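Local coordinates for protein 4-alpha-glucanotransferase (Corynebacterium glutamicum, PDB 5B68) that belongs to the amylomaltases, or disproportionating enzymes, 4-alpha-glucanotransferases built on a TIM barrel and here carrying an N-terminal beta-sandwich domain, at residues A182-V187 / N219-A224; D232-P237 / P671-P676. All coordinates share one frame; numbering follows the deposited sequence.

Contact 1: residues A182-V187 / N219-A224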
loop_
_atom_site.group_PDB
_atom_site.type_symbol
_atom_site.label_atom_id
_atom_site.label_comp_id
_atom_site.label_asym_id
_atom_site.label_seq_id
_atom_site.Cartn_x
_atom_site.Cartn_y
_atom_site.Cartn_z
ATOM N N ALA A 182 -1.313 -14.442 -3.888
ATOM C CA ALA A 182 -2.698 -14.826 -4.031
ATOM C C ALA A 182 -3.613 -13.628 -3.738
ATOM O O ALA A 182 -3.340 -12.854 -2.819
ATOM C CB ALA A 182 -3.077 -15.936 -3.100
ATOM N N GLN A 183 -4.670 -13.506 -4.537
ATOM C CA GLN A 183 -5.758 -12.582 -4.228
ATOM C C GLN A 183 -6.693 -13.307 -3.283
ATOM O O GLN A 183 -7.588 -14.082 -3.689
ATOM C CB GLN A 183 -6.448 -12.110 -5.496
ATOM C CG GLN A 183 -5.523 -11.391 -6.413
ATOM C CD GLN A 183 -5.157 -9.997 -5.917
ATOM O OE1 GLN A 183 -6.045 -9.163 -5.800
ATOM N NE2 GLN A 183 -3.879 -9.729 -5.667
ATOM N N ILE A 184 -6.467 -13.160 -1.978
ATOM C CA ILE A 184 -7.059 -14.090 -1.021
ATOM C C ILE A 184 -8.599 -14.144 -1.000
ATOM O O ILE A 184 -9.167 -15.203 -0.727
ATOM C CB ILE A 184 -6.441 -13.920 0.429
ATOM C CG1 ILE A 184 -6.785 -15.085 1.344
ATOM C CG2 ILE A 184 -6.911 -12.611 1.022
ATOM C CD1 ILE A 184 -6.208 -16.381 0.835
ATOM N N TYR A 185 -9.246 -13.017 -1.261
ATOM C CA TYR A 185 -10.747 -12.957 -1.340
ATOM C C TYR A 185 -11.248 -13.955 -2.434
ATOM O O TYR A 185 -12.359 -14.452 -2.373
ATOM C CB TYR A 185 -11.220 -11.512 -1.705
ATOM C CG TYR A 185 -10.548 -10.902 -2.882
ATOM C CD1 TYR A 185 -11.003 -11.190 -4.184
ATOM C CD2 TYR A 185 -9.417 -10.115 -2.755
ATOM C CE1 TYR A 185 -10.367 -10.699 -5.270
ATOM C CE2 TYR A 185 -8.748 -9.607 -3.865
ATOM C CZ TYR A 185 -9.243 -9.934 -5.124
ATOM O OH TYR A 185 -8.630 -9.498 -6.244
ATOM N N SER A 186 -10.406 -14.201 -3.425
ATOM C CA SER A 186 -10.785 -15.067 -4.547
ATOM C C SER A 186 -10.493 -16.539 -4.344
ATOM O O SER A 186 -10.902 -17.340 -5.188
ATOM C CB SER A 186 -10.100 -14.633 -5.856
ATOM O OG SER A 186 -8.697 -14.959 -5.920
ATOM N N VAL A 187 -9.791 -16.897 -3.276
ATOM C CA VAL A 187 -9.402 -18.276 -3.038
ATOM C C VAL A 187 -10.211 -18.854 -1.901
ATOM O O VAL A 187 -10.173 -18.366 -0.798
ATOM C CB VAL A 187 -7.921 -18.386 -2.647
ATOM C CG1 VAL A 187 -7.482 -19.832 -2.599
ATOM C CG2 VAL A 187 -7.064 -17.606 -3.596
ATOM N N ASN A 219 -3.246 -9.341 -1.537
ATOM C CA ASN A 219 -3.846 -8.030 -1.753
ATOM C C ASN A 219 -3.927 -7.241 -0.471
ATOM O O ASN A 219 -3.905 -7.814 0.603
ATOM C CB ASN A 219 -5.269 -8.168 -2.317
ATOM C CG ASN A 219 -6.146 -9.057 -1.440
ATOM O OD1 ASN A 219 -6.980 -8.587 -0.598
ATOM N ND2 ASN A 219 -5.961 -10.316 -1.560
ATOM N N PRO A 220 -4.101 -5.888 -0.607
ATOM C CA PRO A 220 -4.356 -5.081 0.564
ATOM C C PRO A 220 -5.593 -5.609 1.284
ATOM O O PRO A 220 -6.575 -6.062 0.650
ATOM C CB PRO A 220 -4.633 -3.668 -0.036
ATOM C CG PRO A 220 -3.967 -3.650 -1.392
ATOM C CD PRO A 220 -4.069 -5.081 -1.837
ATOM N N MET A 221 -5.546 -5.509 2.594
ATOM C CA MET A 221 -6.642 -5.991 3.456
ATOM C C MET A 221 -7.282 -4.883 4.333
ATOM O O MET A 221 -7.902 -5.140 5.392
ATOM C CB MET A 221 -6.054 -7.043 4.366
ATOM C CG MET A 221 -5.328 -8.185 3.635
ATOM S SD MET A 221 -6.538 -9.267 2.852
ATOM C CE MET A 221 -6.996 -10.218 4.300
ATOM N N HIS A 222 -7.087 -3.660 3.883
ATOM C CA HIS A 222 -7.548 -2.485 4.595
ATOM C C HIS A 222 -9.089 -2.434 4.640
ATOM O O HIS A 222 -9.793 -2.832 3.707
ATOM C CB HIS A 222 -7.108 -1.200 3.917
ATOM C CG HIS A 222 -5.687 -1.124 3.484
ATOM N ND1 HIS A 222 -4.648 -1.188 4.378
ATOM C CD2 HIS A 222 -5.131 -0.898 2.265
ATOM C CE1 HIS A 222 -3.508 -1.025 3.722
ATOM N NE2 HIS A 222 -3.776 -0.910 2.438
ATOM N N ALA A 223 -9.609 -1.893 5.723
ATOM C CA ALA A 223 -11.046 -1.817 5.894
ATOM C C ALA A 223 -11.691 -0.922 4.851
ATOM O O ALA A 223 -11.138 0.079 4.463
ATOM C CB ALA A 223 -11.387 -1.324 7.288
ATOM N N ALA A 224 -12.887 -1.297 4.439
ATOM C CA ALA A 224 -13.683 -0.486 3.560
ATOM C C ALA A 224 -14.911 -0.052 4.349
ATOM O O ALA A 224 -14.846 0.090 5.537
ATOM C CB ALA A 224 -14.053 -1.244 2.302
#
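N219 reaches across to three consecutive residues, Q183, I184 and Y185, and carries most of this contact. Its CB lies 3.7 Å from OE1 of Q183, and the short, flat side chain fits between the main chain of Q183 and I184 and the ring of Y185. The phenol of Y185 meets the N219 amide at its rim: CE2 is 3.6 Å from CG of N219, with ring and amide planes 68° apart. Tyrosine suits this place because its hydroxyl also donates to an in-plane lone pair of OE1 of Q183 (OH to OE1 2.6 Å), which holds the glutamine end beside N219. Residues 184-186 form a short 3-10 segment, and O of Q183 just before it accepts from both N and OG of S186. The buried backbone N of N219 has no partner in the model.

Two residues on, M221 supplies a flexible thioether. Bends at chi2 (-73°) and chi3 (-80°) fold its chain so that SD rests 3.8 Å from CG2 of I184, the two side chains crossing at about a right angle. Both segments follow neighbouring parallel strands of the barrel, 177-182 and 215-218, at their C-terminal ends. Helix 198-209 closes the apolar side, with L204 against I184 and F198 against M221, while P220 touches D386 of strand 382-387.

Contact 2: residues D232-P237 / P671-P676; sequences DSPYLP and PNWCIP
W673 lays its indole against an ST turn, in which OG of S233 accepts from N of Y235 (3.0 Å). The tryptophan belongs to a type II turn from P671 to C674 and has a positive phi of 73°, with CB directed at the other segment. CB starts the contact 3.5 Å from O of D232. CD1 then passes CA of S233, which sits over the five-membered ring as a CH-pi donor, 3.8 Å from its centroid. NE1 runs below the serine OG, which lies over the same face near the rim. CD2 and CE3 are covered by CD of P234, a second CH-pi contact; the rigid proline offers the flat indole a close-fitting surface. At the tip, CH2 of W673 comes 3.7 Å from CD2 of Y235, and the rings of W673 and Y235 are inclined at 47°; the Y235 hydroxyl is hydrogen-bonded to the carboxylate of D386. Back at the CB end of the tryptophan, the carboxylate of D232 meets the compact thiol of C674, OD2 to SG 3.5 Å, and OD1 forms a salt bridge with R286. One water ties the segments by donating to OD2 of D232 (3.0 Å) and to O of N672 (2.7 Å).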
loop_
_atom_site.group_PDB
_atom_site.type_symbol
_atom_site.label_atom_id
_atom_site.label_comp_id
_atom_site.label_asym_id
_atom_site.label_seq_id
_atom_site.Cartn_x
_atom_site.Cartn_y
_atom_site.Cartn_z
ATOM N N ASP A 232 -15.448 -3.157 -3.876
ATOM C CA ASP A 232 -14.731 -4.370 -4.364
ATOM C C ASP A 232 -13.195 -4.193 -4.409
ATOM O O ASP A 232 -12.446 -5.124 -4.086
ATOM C CB ASP A 232 -15.182 -4.708 -5.791
ATOM C CG ASP A 232 -16.621 -5.253 -5.879
ATOM O OD1 ASP A 232 -17.131 -5.899 -4.979
ATOM O OD2 ASP A 232 -17.222 -5.090 -6.957
ATOM N N SER A 233 -12.727 -3.039 -4.880
ATOM C CA SER A 233 -11.275 -2.796 -4.979
ATOM C C SER A 233 -10.535 -2.760 -3.647
ATOM O O SER A 233 -10.765 -1.893 -2.809
ATOM C CB SER A 233 -10.955 -1.534 -5.724
ATOM O OG SER A 233 -9.565 -1.407 -5.921
ATOM N N PRO A 234 -9.537 -3.619 -3.494
ATOM C CA PRO A 234 -8.720 -3.447 -2.311
ATOM C C PRO A 234 -7.914 -2.142 -2.304
ATOM O O PRO A 234 -7.325 -1.810 -1.268
ATOM C CB PRO A 234 -7.768 -4.628 -2.374
ATOM C CG PRO A 234 -8.378 -5.602 -3.284
ATOM C CD PRO A 234 -9.154 -4.815 -4.270
ATOM N N TYR A 235 -7.877 -1.433 -3.436
ATOM C CA TYR A 235 -7.025 -0.291 -3.602
ATOM C C TYR A 235 -7.826 1.011 -3.401
ATOM O O TYR A 235 -7.280 2.089 -3.545
ATOM C CB TYR A 235 -6.281 -0.323 -4.968
ATOM C CG TYR A 235 -5.205 -1.429 -5.033
ATOM C CD1 TYR A 235 -3.936 -1.211 -4.517
ATOM C CD2 TYR A 235 -5.495 -2.721 -5.582
ATOM C CE1 TYR A 235 -2.958 -2.221 -4.508
ATOM C CE2 TYR A 235 -4.546 -3.727 -5.580
ATOM C CZ TYR A 235 -3.283 -3.483 -5.064
ATOM O OH TYR A 235 -2.319 -4.475 -5.111
ATOM N N LEU A 236 -9.075 0.935 -2.985
ATOM C CA LEU A 236 -9.772 2.175 -2.546
ATOM C C LEU A 236 -10.472 1.937 -1.230
ATOM O O LEU A 236 -11.699 1.973 -1.153
ATOM C CB LEU A 236 -10.708 2.699 -3.633
ATOM C CG LEU A 236 -11.045 4.201 -3.515
ATOM C CD1 LEU A 236 -9.803 5.079 -3.641
ATOM C CD2 LEU A 236 -12.010 4.555 -4.619
ATOM N N PRO A 237 -9.680 1.714 -0.185
ATOM C CA PRO A 237 -10.244 1.407 1.139
ATOM C C PRO A 237 -10.635 2.694 1.841
ATOM O O PRO A 237 -10.370 3.784 1.318
ATOM C CB PRO A 237 -9.069 0.768 1.850
ATOM C CG PRO A 237 -7.888 1.547 1.303
ATOM C CD PRO A 237 -8.192 1.638 -0.162
ATOM N N PRO A 671 -15.926 -7.578 -14.105
ATOM C CA PRO A 671 -16.037 -7.705 -12.653
ATOM C C PRO A 671 -14.684 -7.697 -11.943
ATOM O O PRO A 671 -14.309 -8.669 -11.319
ATOM C CB PRO A 671 -16.730 -9.054 -12.464
ATOM C CG PRO A 671 -16.919 -9.635 -13.816
ATOM C CD PRO A 671 -16.088 -8.868 -14.775
ATOM N N ASN A 672 -14.000 -6.562 -11.980
ATOM C CA ASN A 672 -12.692 -6.455 -11.384
ATOM C C ASN A 672 -12.806 -6.808 -9.918
ATOM O O ASN A 672 -13.779 -6.476 -9.267
ATOM C CB ASN A 672 -12.147 -5.031 -11.512
ATOM C CG ASN A 672 -11.965 -4.599 -12.944
ATOM O OD1 ASN A 672 -11.323 -5.272 -13.718
ATOM N ND2 ASN A 672 -12.529 -3.460 -13.294
ATOM N N TRP A 673 -11.830 -7.566 -9.444
ATOM C CA TRP A 673 -11.690 -7.899 -8.044
ATOM C C TRP A 673 -12.719 -8.904 -7.556
ATOM O O TRP A 673 -12.866 -9.104 -6.382
ATOM C CB TRP A 673 -11.720 -6.647 -7.189
ATOM C CG TRP A 673 -10.897 -5.547 -7.724
ATOM C CD1 TRP A 673 -11.340 -4.371 -8.217
ATOM C CD2 TRP A 673 -9.475 -5.509 -7.821
ATOM N NE1 TRP A 673 -10.297 -3.602 -8.614
ATOM C CE2 TRP A 673 -9.135 -4.282 -8.387
ATOM C CE3 TRP A 673 -8.454 -6.404 -7.490
ATOM C CZ2 TRP A 673 -7.831 -3.918 -8.636
ATOM C CZ3 TRP A 673 -7.163 -6.034 -7.734
ATOM C CH2 TRP A 673 -6.859 -4.804 -8.301
ATOM N N CYS A 674 -13.435 -9.508 -8.487
ATOM C CA CYS A 674 -14.483 -10.471 -8.181
ATOM C C CYS A 674 -14.337 -11.863 -8.809
ATOM O O CYS A 674 -15.280 -12.619 -8.822
ATOM C CB CYS A 674 -15.834 -9.898 -8.582
ATOM S SG CYS A 674 -16.215 -8.349 -7.742
ATOM N N ILE A 675 -13.166 -12.168 -9.347
ATOM C CA ILE A 675 -12.977 -13.379 -10.137
ATOM C C ILE A 675 -12.414 -14.502 -9.272
ATOM O O ILE A 675 -11.265 -14.462 -8.910
ATOM C CB ILE A 675 -11.992 -13.111 -11.296
ATOM C CG1 ILE A 675 -12.438 -11.918 -12.152
ATOM C CG2 ILE A 675 -11.776 -14.352 -12.138
ATOM C CD1 ILE A 675 -13.786 -12.069 -12.813
ATOM N N PRO A 676 -13.230 -15.506 -8.966
ATOM C CA PRO A 676 -12.777 -16.651 -8.125
ATOM C C PRO A 676 -11.719 -17.520 -8.806
ATOM O O PRO A 676 -11.618 -17.540 -10.056
ATOM C CB PRO A 676 -14.018 -17.457 -7.912
ATOM C CG PRO A 676 -14.784 -17.234 -9.159
ATOM C CD PRO A 676 -14.547 -15.814 -9.569
HETATM O O HOH W 1 -15.792 -4.744 -9.573
#

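Overall arrangement
Along the chain both segments of contact 1 precede those of contact 2, yet the contacts lie about 8 Å apart, centre to centre. Segments 219-224 and 232-237 share the long connection between strand 215-218 and helix 261-277, whereas 671-676 follows helix 650-654, over 400 residues later. The contacts touch directly: CE1 of Y185 is 3.2 Å from O of W673. R286 joins them further, with a cation-pi contact to Y185, a salt bridge to D232 and a hydrogen bond to O of W673. Loops distant in sequence thus converge beyond the C-terminal ends of barrel strands; at contact 2, Y235 and W673 lie near a bound BTB and a sulfate respectively, both probably from the crystallisation liquor but consistent with a pocket there.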